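Local coordinates for protein MlnE (PDB 5D2E) that serves as the N-terminal, NADP-dependent B-type ketoreductase of the macrolactin assembly line, probably reducing beta-keto groups of carrier-bound polyketide intermediates, at residues K52-K57 / P125-H130; A190-L195 / Y251-Q256; Y287-Y292 / A482-S487; S335-T340 / L391-E396. All blocks are in the same frame, centred on the assembly; numbering follows the deposited sequence.

How the contacts relate
Contacts 1 and 2 lie in the N-terminal, structural half of the ketoreductase, and contacts 3 and 4 in the C-terminal half that binds NADP. Contact 1 is remote from the cofactor half: its centre is about 48 Å from that of contact 3 and about 43 Å from that of contact 4. Contact 2, about 22 Å from contact 1 between centres, is more central and sits, centre to centre, about 26 Å from contact 3 and 28 Å from contact 4. Contacts 3 and 4 have centres about 24 Å apart, with contact 4 nested within the chain loop that contact 3 closes. Both approach NADP without touching it: the side chains of F289 and T340 are about 8 Å and 7 Å from it.

Contact 1 of 4, residues K52-K57 / P125-H130; sequences KFPHTK and PRHIIH
In the Rossmann-like structural subdomain, the loop bearing P54 and T56 closes against H127, the first residue of the parallel strand 127-133. P54 comes over one face of the imidazole: its CB stands 3.6 Å from the centroid of the H127 ring, a CH-pi contact. Proline suits the place, since its compact, rigid ring can lay a methylene over the aromatic face. T56 meets the same ring from its edge, its chi1 of 65° setting OG1 between the backbone N and the carbonyl carbon, where it faces H127. H127 NE2 donates to T56 OG1 over 3.1 Å at 155°, with the oxygen only 7° out of the ring plane; face and edge contacts should together limit rotation of the imidazole. T56 OG1 also bonds to E58 OE2, a carboxylate that pairs with R126 NH1 as well, while R126 NE has a salt bridge to E172. W233 meets H127 edge-to-face. The methylene R126 CD passes 3.9 Å from T56 OG1, and the two side chains cross at about a right angle.

Contact 2 of 4, residues A190-L195 / Y251-Q256; sequences AVESFL and YKRQLQ
R253 reaches from its strand toward the helix that carries E192 and brings one terminal nitrogen of its guanidinium, NH2, to the carboxylate oxygen OE1. The salt bridge measures 3.1 Å between R253 NH2 and E192 OE1, and it includes a hydrogen bond bent to 142° at the hydrogen. The two planar groups are nearly parallel, 7° apart, but they do not share a plane: NH2 meets OE1 on its syn side from 31° out of the carboxylate plane, and OE1 is likewise tilted from the guanidinium plane. This is a single-point bridge rather than the two-pronged, coplanar pairing that arginine can make with a carboxylate. Long side chains suit the place, because the CA atoms of E192 and R253 are 12.1 Å apart. The chain of R253 is extended from CG to NE and that of E192 is extended beyond CG, so each contributes much of its length to the span. The other oxygen, E192 OE2, makes a long, weak ion pair with K196. Both partners are partly exposed, so solvent would probably moderate the charge attraction. F242 of strand 242-245 touches both side chains, and M40 and W42 of strand 35-46 also touch R253. The bridge thus ties helix 186-201, whose buried side packs on helices 141-164 and 419-437, to strand 249-257, which pairs antiparallel with strands 35-46 and 242-245.

Contact 3 of 4, residues Y287-Y292 / A482-S487; sequences YLFAEY and AAFQDS
The aromatic contact comes first: F289 drives an edge of its ring into one face of F484. This T-shaped pair has centroids 5.0 Å apart and planes at 74°, and F289 CE2 stands 3.4 Å from F484 CG, toward the rim of the face rather than over its middle. Flat, apolar phenylalanines fit here because the slightly positive C-H edge of one ring suits the electron-rich face of the other in a buried setting. Y292 adds a looser apolar touch, its CE2 lying 4.2 Å from F484 CD2. These rings bridge the gap between the two helices: the axes of segments 287-292 and 482-487 come to 12.5 Å, with a crossing angle of -67°. Helix 284-296 begins within a glycine-rich segment consistent with a Rossmann-type dinucleotide motif, and the side chain of F289 lies about 8 Å from the bound NADP. F289 also packs on W452, which binds the cofactor, and meets F406 edge-to-face. Among the polar links, Y292 OH donates to Q485 OE1 at the edge of the tyrosine ring; the 2.5 Å between these two oxygens is very short, so its exact length is doubtful. A bend in the glutamine chain (chi2 58°) turns the amide toward the tyrosine, while Q485 NE2 bonds to F268 O. Within helix 477-488, S487 OG and S487 N reach A483 O from opposite faces of its carbonyl plane.

Contact 4 of 4, residues S335-T340 / L391-E396; sequences SKEKET and LDKAAE
T340 presses its methyl against the start of 391-394, the last turn of helix 386-394, and here the contact is tight: the CA atoms of T340 and L391 are only 6.3 Å apart. T340 CG2 lies 3.8 Å from L391 N and 4.0 Å from L391 CD2. A394 is small enough to admit the neighbouring helix, and its CB lies 4.1 Å from T340 CG2. Threonine suits this buried place because its two branches part company: with OG1 opposite the carbonyl carbon (chi1 -67°), CG2 faces L391 and A394, while OG1 bonds back to I334 O. That bond fastens the first turn of helix 337-351 to the loop after strand 326-329 of the Rossmann fold, where D333 and I334 bind NADP. The partly exposed side is spanned instead by long side chains. E337 and K393, both extended beyond CG, form a salt bridge of 2.9 Å between E337 OE2 and K393 NZ; NZ meets OE2 on its syn side, 28° out of the carboxylate plane. K393 NZ also bonds to N139 O.

Contact 1 of 4, residues K52-K57 / P125-H130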
loop_
_atom_site.group_PDB
_atom_site.type_symbol
_atom_site.label_atom_id
_atom_site.label_comp_id
_atom_site.label_asym_id
_atom_site.label_seq_id
_atom_site.Cartn_x
_atom_site.Cartn_y
_atom_site.Cartn_z
ATOM N N LYS A 52 -8.378 19.029 25.390
ATOM C CA LYS A 52 -6.988 18.905 25.091
ATOM C C LYS A 52 -6.346 17.589 25.560
ATOM O O LYS A 52 -5.358 17.155 24.975
ATOM C CB LYS A 52 -6.264 20.058 25.698
ATOM C CG LYS A 52 -6.748 21.371 25.167
ATOM C CD LYS A 52 -6.255 22.498 26.062
ATOM C CE LYS A 52 -4.853 22.930 25.686
ATOM N NZ LYS A 52 -4.865 24.049 24.678
ATOM N N PHE A 53 -6.872 16.944 26.599
ATOM C CA PHE A 53 -6.132 15.848 27.229
ATOM C C PHE A 53 -6.580 14.476 26.740
ATOM O O PHE A 53 -7.724 14.292 26.358
ATOM C CB PHE A 53 -6.279 15.860 28.777
ATOM C CG PHE A 53 -5.759 17.105 29.477
ATOM C CD1 PHE A 53 -4.894 18.013 28.865
ATOM C CD2 PHE A 53 -6.155 17.342 30.774
ATOM C CE1 PHE A 53 -4.422 19.121 29.529
ATOM C CE2 PHE A 53 -5.716 18.474 31.434
ATOM C CZ PHE A 53 -4.847 19.342 30.838
ATOM N N PRO A 54 -5.692 13.470 26.862
ATOM C CA PRO A 54 -6.103 12.080 26.698
ATOM C C PRO A 54 -7.252 11.735 27.657
ATOM O O PRO A 54 -7.400 12.397 28.696
ATOM C CB PRO A 54 -4.836 11.303 27.053
ATOM C CG PRO A 54 -3.700 12.263 26.994
ATOM C CD PRO A 54 -4.277 13.613 27.264
ATOM N N HIS A 55 -8.018 10.700 27.343
ATOM C CA HIS A 55 -9.179 10.290 28.189
ATOM C C HIS A 55 -8.827 9.551 29.486
ATOM O O HIS A 55 -9.668 9.463 30.360
ATOM C CB HIS A 55 -10.195 9.429 27.394
ATOM C CG HIS A 55 -11.359 10.213 26.855
ATOM N ND1 HIS A 55 -11.877 10.010 25.591
ATOM C CD2 HIS A 55 -12.096 11.211 27.404
ATOM C CE1 HIS A 55 -12.877 10.849 25.383
ATOM N NE2 HIS A 55 -13.029 11.591 26.468
ATOM N N THR A 56 -7.618 8.989 29.594
ATOM C CA THR A 56 -7.109 8.412 30.850
ATOM C C THR A 56 -5.922 9.226 31.271
ATOM O O THR A 56 -5.347 9.954 30.459
ATOM C CB THR A 56 -6.639 6.976 30.665
ATOM O OG1 THR A 56 -5.509 6.967 29.773
ATOM C CG2 THR A 56 -7.760 6.146 30.080
ATOM N N LYS A 57 -5.559 9.127 32.535
ATOM C CA LYS A 57 -4.475 9.905 33.035
ATOM C C LYS A 57 -3.237 9.016 33.140
ATOM O O LYS A 57 -2.909 8.512 34.205
ATOM C CB LYS A 57 -4.881 10.532 34.359
ATOM C CG LYS A 57 -3.794 11.376 35.004
ATOM C CD LYS A 57 -4.368 12.318 36.070
ATOM C CE LYS A 57 -5.136 11.576 37.158
ATOM N NZ LYS A 57 -5.687 12.516 38.163
ATOM N N PRO A 125 3.650 3.935 29.339
ATOM C CA PRO A 125 2.883 4.807 28.420
ATOM C C PRO A 125 1.639 4.121 27.960
ATOM O O PRO A 125 1.652 2.890 27.769
ATOM C CB PRO A 125 3.833 5.008 27.245
ATOM C CG PRO A 125 5.189 4.630 27.719
ATOM C CD PRO A 125 4.987 3.633 28.839
ATOM N N ARG A 126 0.590 4.893 27.763
ATOM C CA ARG A 126 -0.573 4.442 27.090
ATOM C C ARG A 126 -0.761 5.149 25.727
ATOM O O ARG A 126 -1.017 4.523 24.719
ATOM C CB ARG A 126 -1.789 4.710 27.914
ATOM C CG ARG A 126 -2.802 3.563 27.770
ATOM C CD ARG A 126 -4.116 4.113 27.454
ATOM N NE ARG A 126 -5.073 3.086 27.052
ATOM C CZ ARG A 126 -5.855 2.445 27.897
ATOM N NH1 ARG A 126 -5.725 2.644 29.200
ATOM N NH2 ARG A 126 -6.749 1.581 27.446
ATOM N N HIS A 127 -0.542 6.450 25.684
ATOM C CA HIS A 127 -0.674 7.196 24.444
ATOM C C HIS A 127 0.644 7.430 23.797
ATOM O O HIS A 127 1.486 8.059 24.374
ATOM C CB HIS A 127 -1.370 8.503 24.727
ATOM C CG HIS A 127 -2.517 8.319 25.656
ATOM N ND1 HIS A 127 -3.785 8.028 25.207
ATOM C CD2 HIS A 127 -2.549 8.190 27.006
ATOM C CE1 HIS A 127 -4.571 7.800 26.234
ATOM N NE2 HIS A 127 -3.847 7.896 27.339
ATOM N N ILE A 128 0.807 6.932 22.566
ATOM C CA ILE A 128 2.035 7.009 21.850
ATOM C C ILE A 128 1.780 7.850 20.626
ATOM O O ILE A 128 0.787 7.604 19.941
ATOM C CB ILE A 128 2.498 5.626 21.323
ATOM C CG1 ILE A 128 2.432 4.521 22.372
ATOM C CG2 ILE A 128 3.843 5.745 20.703
ATOM C CD1 ILE A 128 3.048 4.825 23.674
ATOM N N ILE A 129 2.662 8.835 20.393
ATOM C CA ILE A 129 2.636 9.704 19.244
ATOM C C ILE A 129 3.927 9.420 18.455
ATOM O O ILE A 129 5.023 9.551 18.931
ATOM C CB ILE A 129 2.528 11.198 19.529
ATOM C CG1 ILE A 129 1.341 11.517 20.469
ATOM C CG2 ILE A 129 2.548 11.998 18.218
ATOM C CD1 ILE A 129 0.020 11.203 19.928
ATOM N N HIS A 130 3.753 8.987 17.196
ATOM C CA HIS A 130 4.887 8.774 16.336
ATOM C C HIS A 130 4.849 9.832 15.261
ATOM O O HIS A 130 3.979 9.824 14.359
ATOM C CB HIS A 130 4.805 7.392 15.731
ATOM C CG HIS A 130 6.031 6.997 14.981
ATOM N ND1 HIS A 130 6.242 7.358 13.668
ATOM C CD2 HIS A 130 7.086 6.215 15.330
ATOM C CE1 HIS A 130 7.408 6.889 13.257
ATOM N NE2 HIS A 130 7.925 6.155 14.233
#

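Contact 2 of 4, residues A190-L195 / Y251-Q256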
loop_
_atom_site.group_PDB
_atom_site.type_symbol
_atom_site.label_atom_id
_atom_site.label_comp_id
_atom_site.label_asym_id
_atom_site.label_seq_id
_atom_site.Cartn_x
_atom_site.Cartn_y
_atom_site.Cartn_z
ATOM N N ALA A 190 0.972 4.759 2.996
ATOM C CA ALA A 190 0.871 3.269 3.040
ATOM C C ALA A 190 0.981 2.684 4.450
ATOM O O ALA A 190 0.539 1.563 4.716
ATOM C CB ALA A 190 1.855 2.624 2.089
ATOM N N VAL A 191 1.517 3.448 5.392
ATOM C CA VAL A 191 1.599 2.991 6.762
ATOM C C VAL A 191 0.299 2.575 7.373
ATOM O O VAL A 191 0.310 1.671 8.169
ATOM C CB VAL A 191 2.285 4.062 7.630
ATOM C CG1 VAL A 191 2.234 3.739 9.098
ATOM C CG2 VAL A 191 3.721 4.282 7.156
ATOM N N GLU A 192 -0.804 3.177 6.962
ATOM C CA GLU A 192 -2.090 2.817 7.438
ATOM C C GLU A 192 -2.341 1.292 7.287
ATOM O O GLU A 192 -2.883 0.681 8.192
ATOM C CB GLU A 192 -3.165 3.562 6.667
ATOM C CG GLU A 192 -4.581 3.190 7.086
ATOM C CD GLU A 192 -5.627 3.450 5.986
ATOM O OE1 GLU A 192 -5.250 3.772 4.826
ATOM O OE2 GLU A 192 -6.834 3.325 6.295
ATOM N N SER A 193 -1.946 0.728 6.139
ATOM C CA SER A 193 -2.131 -0.717 5.832
ATOM C C SER A 193 -1.309 -1.553 6.811
ATOM O O SER A 193 -1.789 -2.507 7.323
ATOM C CB SER A 193 -1.632 -0.997 4.438
ATOM O OG SER A 193 -2.315 -0.249 3.475
ATOM N N PHE A 194 -0.091 -1.106 7.153
ATOM C CA PHE A 194 0.738 -1.754 8.185
ATOM C C PHE A 194 0.039 -1.683 9.550
ATOM O O PHE A 194 -0.067 -2.689 10.253
ATOM C CB PHE A 194 2.114 -1.047 8.198
ATOM C CG PHE A 194 3.075 -1.565 9.183
ATOM C CD1 PHE A 194 3.874 -2.666 8.864
ATOM C CD2 PHE A 194 3.220 -0.947 10.408
ATOM C CE1 PHE A 194 4.751 -3.182 9.788
ATOM C CE2 PHE A 194 4.106 -1.441 11.340
ATOM C CZ PHE A 194 4.865 -2.568 11.015
ATOM N N LEU A 195 -0.404 -0.502 9.952
ATOM C CA LEU A 195 -0.997 -0.335 11.282
ATOM C C LEU A 195 -2.270 -1.146 11.473
ATOM O O LEU A 195 -2.548 -1.673 12.579
ATOM C CB LEU A 195 -1.320 1.152 11.554
ATOM C CG LEU A 195 -0.109 2.096 11.581
ATOM C CD1 LEU A 195 -0.523 3.548 11.589
ATOM C CD2 LEU A 195 0.739 1.783 12.807
ATOM N N TYR A 251 -11.020 14.751 6.372
ATOM C CA TYR A 251 -11.771 13.768 5.617
ATOM C C TYR A 251 -11.315 12.330 5.867
ATOM O O TYR A 251 -10.125 12.047 6.167
ATOM C CB TYR A 251 -11.876 14.153 4.127
ATOM C CG TYR A 251 -10.742 14.929 3.566
ATOM C CD1 TYR A 251 -10.635 16.306 3.716
ATOM C CD2 TYR A 251 -9.733 14.270 2.848
ATOM C CE1 TYR A 251 -9.521 17.017 3.230
ATOM C CE2 TYR A 251 -8.589 14.966 2.324
ATOM C CZ TYR A 251 -8.478 16.341 2.521
ATOM O OH TYR A 251 -7.329 16.942 1.983
ATOM N N LYS A 252 -12.308 11.447 5.807
ATOM C CA LYS A 252 -12.135 10.053 5.985
ATOM C C LYS A 252 -12.677 9.307 4.768
ATOM O O LYS A 252 -13.506 9.828 4.034
ATOM C CB LYS A 252 -12.964 9.632 7.185
ATOM C CG LYS A 252 -12.410 10.049 8.529
ATOM C CD LYS A 252 -13.056 9.172 9.589
ATOM C CE LYS A 252 -12.288 9.190 10.881
ATOM N NZ LYS A 252 -12.283 10.595 11.369
ATOM N N ARG A 253 -12.225 8.077 4.605
ATOM C CA ARG A 253 -12.537 7.331 3.415
ATOM C C ARG A 253 -12.960 5.897 3.731
ATOM O O ARG A 253 -12.471 5.301 4.696
ATOM C CB ARG A 253 -11.392 7.302 2.426
ATOM C CG ARG A 253 -10.246 6.438 2.879
ATOM C CD ARG A 253 -9.147 6.315 1.862
ATOM N NE ARG A 253 -7.873 6.025 2.506
ATOM C CZ ARG A 253 -6.685 6.275 1.964
ATOM N NH1 ARG A 253 -6.579 6.787 0.733
ATOM N NH2 ARG A 253 -5.593 6.037 2.665
ATOM N N GLN A 254 -13.801 5.345 2.857
ATOM C CA GLN A 254 -14.133 3.918 2.943
ATOM C C GLN A 254 -14.503 3.386 1.589
ATOM O O GLN A 254 -14.900 4.149 0.722
ATOM C CB GLN A 254 -15.259 3.686 3.951
ATOM C CG GLN A 254 -16.642 4.014 3.436
ATOM C CD GLN A 254 -17.685 3.851 4.500
ATOM O OE1 GLN A 254 -18.422 4.787 4.801
ATOM N NE2 GLN A 254 -17.726 2.669 5.112
ATOM N N LEU A 255 -14.340 2.076 1.399
ATOM C CA LEU A 255 -14.665 1.421 0.148
ATOM C C LEU A 255 -16.152 1.329 0.011
ATOM O O LEU A 255 -16.815 1.023 0.945
ATOM C CB LEU A 255 -14.100 0.014 0.110
ATOM C CG LEU A 255 -12.605 -0.060 -0.218
ATOM C CD1 LEU A 255 -12.222 -1.547 -0.140
ATOM C CD2 LEU A 255 -12.245 0.510 -1.580
ATOM N N GLN A 256 -16.665 1.627 -1.169
ATOM C CA GLN A 256 -18.079 1.469 -1.454
ATOM C C GLN A 256 -18.179 0.952 -2.848
ATOM O O GLN A 256 -17.286 1.221 -3.699
ATOM C CB GLN A 256 -18.797 2.789 -1.318
ATOM C CG GLN A 256 -18.994 3.180 0.150
ATOM C CD GLN A 256 -19.770 4.463 0.308
ATOM O OE1 GLN A 256 -20.661 4.769 -0.485
ATOM N NE2 GLN A 256 -19.431 5.239 1.326
#

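Contact 3 of 4, residues Y287-Y292 / A482-S487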
loop_
_atom_site.group_PDB
_atom_site.type_symbol
_atom_site.label_atom_id
_atom_site.label_comp_id
_atom_site.label_asym_id
_atom_site.label_seq_id
_atom_site.Cartn_x
_atom_site.Cartn_y
_atom_site.Cartn_z
ATOM N N TYR A 287 1.204 -14.684 -15.945
ATOM C CA TYR A 287 1.033 -15.541 -17.103
ATOM C C TYR A 287 -0.421 -15.637 -17.539
ATOM O O TYR A 287 -0.676 -15.654 -18.710
ATOM C CB TYR A 287 1.685 -16.952 -16.856
ATOM C CG TYR A 287 1.603 -17.771 -18.126
ATOM C CD1 TYR A 287 2.352 -17.428 -19.218
ATOM C CD2 TYR A 287 0.667 -18.797 -18.269
ATOM C CE1 TYR A 287 2.244 -18.123 -20.434
ATOM C CE2 TYR A 287 0.539 -19.496 -19.482
ATOM C CZ TYR A 287 1.334 -19.141 -20.553
ATOM O OH TYR A 287 1.260 -19.801 -21.761
ATOM N N LEU A 288 -1.372 -15.631 -16.607
ATOM C CA LEU A 288 -2.773 -15.694 -16.894
ATOM C C LEU A 288 -3.146 -14.435 -17.696
ATOM O O LEU A 288 -3.801 -14.530 -18.706
ATOM C CB LEU A 288 -3.566 -15.714 -15.610
ATOM C CG LEU A 288 -5.080 -15.753 -15.737
ATOM C CD1 LEU A 288 -5.411 -17.188 -16.110
ATOM C CD2 LEU A 288 -5.880 -15.383 -14.503
ATOM N N PHE A 289 -2.673 -13.275 -17.271
ATOM C CA PHE A 289 -2.808 -12.056 -18.090
ATOM C C PHE A 289 -2.027 -12.066 -19.418
ATOM O O PHE A 289 -2.508 -11.528 -20.444
ATOM C CB PHE A 289 -2.520 -10.774 -17.256
ATOM C CG PHE A 289 -3.668 -10.433 -16.366
ATOM C CD1 PHE A 289 -3.840 -11.057 -15.145
ATOM C CD2 PHE A 289 -4.640 -9.549 -16.795
ATOM C CE1 PHE A 289 -4.947 -10.780 -14.332
ATOM C CE2 PHE A 289 -5.712 -9.259 -15.982
ATOM C CZ PHE A 289 -5.886 -9.889 -14.769
ATOM N N ALA A 290 -0.865 -12.679 -19.466
ATOM C CA ALA A 290 -0.153 -12.700 -20.762
ATOM C C ALA A 290 -0.994 -13.468 -21.817
ATOM O O ALA A 290 -1.146 -13.003 -22.942
ATOM C CB ALA A 290 1.236 -13.301 -20.653
ATOM N N GLU A 291 -1.580 -14.586 -21.436
ATOM C CA GLU A 291 -2.403 -15.342 -22.385
ATOM C C GLU A 291 -3.634 -14.513 -22.775
ATOM O O GLU A 291 -4.036 -14.487 -23.932
ATOM C CB GLU A 291 -2.958 -16.635 -21.805
ATOM C CG GLU A 291 -1.986 -17.699 -21.388
ATOM C CD GLU A 291 -2.741 -18.941 -20.908
ATOM O OE1 GLU A 291 -3.610 -18.863 -19.974
ATOM O OE2 GLU A 291 -2.444 -19.986 -21.495
ATOM N N TYR A 292 -4.258 -13.880 -21.786
ATOM C CA TYR A 292 -5.406 -13.024 -22.022
ATOM C C TYR A 292 -5.117 -11.935 -23.035
ATOM O O TYR A 292 -5.915 -11.717 -24.006
ATOM C CB TYR A 292 -5.859 -12.410 -20.708
ATOM C CG TYR A 292 -7.087 -11.518 -20.831
ATOM C CD1 TYR A 292 -8.354 -12.074 -20.970
ATOM C CD2 TYR A 292 -6.974 -10.143 -20.810
ATOM C CE1 TYR A 292 -9.474 -11.293 -21.070
ATOM C CE2 TYR A 292 -8.115 -9.346 -20.899
ATOM C CZ TYR A 292 -9.357 -9.933 -21.017
ATOM O OH TYR A 292 -10.511 -9.161 -21.139
ATOM N N ALA A 482 -12.433 -10.583 -16.189
ATOM C CA ALA A 482 -13.470 -9.653 -16.523
ATOM C C ALA A 482 -13.476 -8.397 -15.583
ATOM O O ALA A 482 -13.923 -7.324 -15.991
ATOM C CB ALA A 482 -14.807 -10.317 -16.424
ATOM N N ALA A 483 -13.122 -8.593 -14.312
ATOM C CA ALA A 483 -13.035 -7.463 -13.369
ATOM C C ALA A 483 -11.940 -6.498 -13.870
ATOM O O ALA A 483 -12.116 -5.289 -13.835
ATOM C CB ALA A 483 -12.783 -7.951 -11.966
ATOM N N PHE A 484 -10.854 -7.038 -14.381
ATOM C CA PHE A 484 -9.797 -6.252 -14.961
ATOM C C PHE A 484 -10.309 -5.488 -16.148
ATOM O O PHE A 484 -10.133 -4.275 -16.252
ATOM C CB PHE A 484 -8.690 -7.150 -15.407
ATOM C CG PHE A 484 -7.683 -6.477 -16.280
ATOM C CD1 PHE A 484 -6.696 -5.701 -15.730
ATOM C CD2 PHE A 484 -7.739 -6.609 -17.678
ATOM C CE1 PHE A 484 -5.785 -5.084 -16.504
ATOM C CE2 PHE A 484 -6.807 -5.978 -18.457
ATOM C CZ PHE A 484 -5.838 -5.195 -17.862
ATOM N N GLN A 485 -10.973 -6.211 -17.044
ATOM C CA GLN A 485 -11.620 -5.598 -18.205
ATOM C C GLN A 485 -12.555 -4.477 -17.813
ATOM O O GLN A 485 -12.482 -3.378 -18.379
ATOM C CB GLN A 485 -12.361 -6.721 -18.998
ATOM C CG GLN A 485 -12.739 -6.412 -20.407
ATOM C CD GLN A 485 -11.565 -6.038 -21.301
ATOM O OE1 GLN A 485 -10.520 -6.712 -21.366
ATOM N NE2 GLN A 485 -11.761 -4.966 -22.044
ATOM N N ASP A 486 -13.406 -4.685 -16.816
ATOM C CA ASP A 486 -14.300 -3.634 -16.383
ATOM C C ASP A 486 -13.517 -2.431 -15.773
ATOM O O ASP A 486 -13.793 -1.268 -16.051
ATOM C CB ASP A 486 -15.212 -4.132 -15.288
ATOM C CG ASP A 486 -16.364 -3.174 -14.982
ATOM O OD1 ASP A 486 -16.481 -2.082 -15.607
ATOM O OD2 ASP A 486 -17.175 -3.523 -14.087
ATOM N N SER A 487 -12.568 -2.769 -14.913
ATOM C CA SER A 487 -11.748 -1.770 -14.195
ATOM C C SER A 487 -11.075 -0.840 -15.173
ATOM O O SER A 487 -11.062 0.352 -14.978
ATOM C CB SER A 487 -10.710 -2.475 -13.366
ATOM O OG SER A 487 -11.372 -3.110 -12.301
#

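Contact 4 of 4, residues S335-T340 / L391-E396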
loop_
_atom_site.group_PDB
_atom_site.type_symbol
_atom_site.label_atom_id
_atom_site.label_comp_id
_atom_site.label_asym_id
_atom_site.label_seq_id
_atom_site.Cartn_x
_atom_site.Cartn_y
_atom_site.Cartn_z
ATOM N N SER A 335 13.402 -4.562 -8.670
ATOM C CA SER A 335 13.709 -3.730 -7.483
ATOM C C SER A 335 15.056 -3.034 -7.560
ATOM O O SER A 335 15.417 -2.232 -6.682
ATOM C CB SER A 335 13.659 -4.597 -6.226
ATOM O OG SER A 335 14.850 -5.360 -6.089
ATOM N N LYS A 336 15.859 -3.393 -8.554
ATOM C CA LYS A 336 17.190 -2.784 -8.737
ATOM C C LYS A 336 17.103 -1.772 -9.867
ATOM O O LYS A 336 16.887 -2.138 -11.010
ATOM C CB LYS A 336 18.253 -3.836 -9.096
ATOM C CG LYS A 336 18.387 -5.064 -8.222
ATOM C CD LYS A 336 18.560 -4.745 -6.767
ATOM C CE LYS A 336 18.844 -6.018 -5.960
ATOM N NZ LYS A 336 18.458 -5.780 -4.532
ATOM N N GLU A 337 17.308 -0.511 -9.527
ATOM C CA GLU A 337 17.057 0.594 -10.395
ATOM C C GLU A 337 17.745 0.393 -11.756
ATOM O O GLU A 337 17.109 0.568 -12.818
ATOM C CB GLU A 337 17.490 1.885 -9.732
ATOM C CG GLU A 337 17.198 3.107 -10.595
ATOM C CD GLU A 337 17.477 4.436 -9.909
ATOM O OE1 GLU A 337 17.971 4.419 -8.789
ATOM O OE2 GLU A 337 17.126 5.496 -10.492
ATOM N N LYS A 338 19.004 -0.014 -11.733
ATOM C CA LYS A 338 19.759 -0.153 -13.010
ATOM C C LYS A 338 19.337 -1.314 -13.841
ATOM O O LYS A 338 19.464 -1.274 -15.072
ATOM C CB LYS A 338 21.250 -0.216 -12.763
ATOM C CG LYS A 338 21.782 1.150 -12.388
ATOM C CD LYS A 338 23.092 1.021 -11.656
ATOM C CE LYS A 338 23.825 2.352 -11.636
ATOM N NZ LYS A 338 25.126 2.103 -10.975
ATOM N N GLU A 339 18.832 -2.364 -13.201
ATOM C CA GLU A 339 18.342 -3.502 -13.961
ATOM C C GLU A 339 17.053 -3.132 -14.664
ATOM O O GLU A 339 16.834 -3.501 -15.823
ATOM C CB GLU A 339 18.138 -4.742 -13.103
ATOM C CG GLU A 339 19.447 -5.325 -12.558
ATOM C CD GLU A 339 19.323 -6.762 -12.081
ATOM O OE1 GLU A 339 18.501 -7.574 -12.613
ATOM O OE2 GLU A 339 20.036 -7.066 -11.124
ATOM N N THR A 340 16.197 -2.386 -13.968
ATOM C CA THR A 340 14.933 -1.972 -14.530
ATOM C C THR A 340 15.183 -0.985 -15.678
ATOM O O THR A 340 14.505 -1.033 -16.710
ATOM C CB THR A 340 14.040 -1.385 -13.438
ATOM O OG1 THR A 340 13.681 -2.425 -12.524
ATOM C CG2 THR A 340 12.743 -0.835 -14.026
ATOM N N LEU A 391 10.093 1.206 -12.319
ATOM C CA LEU A 391 9.401 0.965 -13.590
ATOM C C LEU A 391 8.818 2.270 -14.119
ATOM O O LEU A 391 8.932 2.584 -15.278
ATOM C CB LEU A 391 8.286 -0.031 -13.405
ATOM C CG LEU A 391 8.667 -1.494 -13.241
ATOM C CD1 LEU A 391 7.589 -2.340 -12.597
ATOM C CD2 LEU A 391 8.977 -2.036 -14.649
ATOM N N ASP A 392 8.195 3.044 -13.257
ATOM C CA ASP A 392 7.698 4.348 -13.664
ATOM C C ASP A 392 8.862 5.244 -14.140
ATOM O O ASP A 392 8.733 5.937 -15.147
ATOM C CB ASP A 392 7.012 5.042 -12.521
ATOM C CG ASP A 392 6.720 6.528 -12.817
ATOM O OD1 ASP A 392 5.748 6.766 -13.543
ATOM O OD2 ASP A 392 7.453 7.386 -12.317
ATOM N N LYS A 393 9.948 5.242 -13.388
ATOM C CA LYS A 393 11.090 6.096 -13.634
ATOM C C LYS A 393 11.758 5.732 -14.961
ATOM O O LYS A 393 11.899 6.580 -15.814
ATOM C CB LYS A 393 12.093 5.990 -12.517
ATOM C CG LYS A 393 13.172 7.075 -12.554
ATOM C CD LYS A 393 14.020 6.912 -11.288
ATOM C CE LYS A 393 15.007 8.056 -11.065
ATOM N NZ LYS A 393 15.762 7.908 -9.820
ATOM N N ALA A 394 12.077 4.455 -15.155
ATOM C CA ALA A 394 12.683 4.020 -16.429
ATOM C C ALA A 394 11.783 4.247 -17.630
ATOM O O ALA A 394 12.278 4.410 -18.720
ATOM C CB ALA A 394 13.037 2.556 -16.357
ATOM N N ALA A 395 10.461 4.189 -17.443
ATOM C CA ALA A 395 9.532 4.276 -18.558
ATOM C C ALA A 395 8.906 5.659 -18.706
ATOM O O ALA A 395 7.911 5.813 -19.430
ATOM C CB ALA A 395 8.434 3.252 -18.400
ATOM N N GLU A 396 9.485 6.637 -18.011
ATOM C CA GLU A 396 8.954 7.991 -17.962
ATOM C C GLU A 396 8.607 8.570 -19.347
ATOM O O GLU A 396 7.541 9.138 -19.525
ATOM C CB GLU A 396 10.000 8.902 -17.305
ATOM C CG GLU A 396 9.543 10.321 -17.185
ATOM C CD GLU A 396 10.355 11.121 -16.188
ATOM O OE1 GLU A 396 11.157 10.542 -15.407
ATOM O OE2 GLU A 396 10.172 12.360 -16.200
#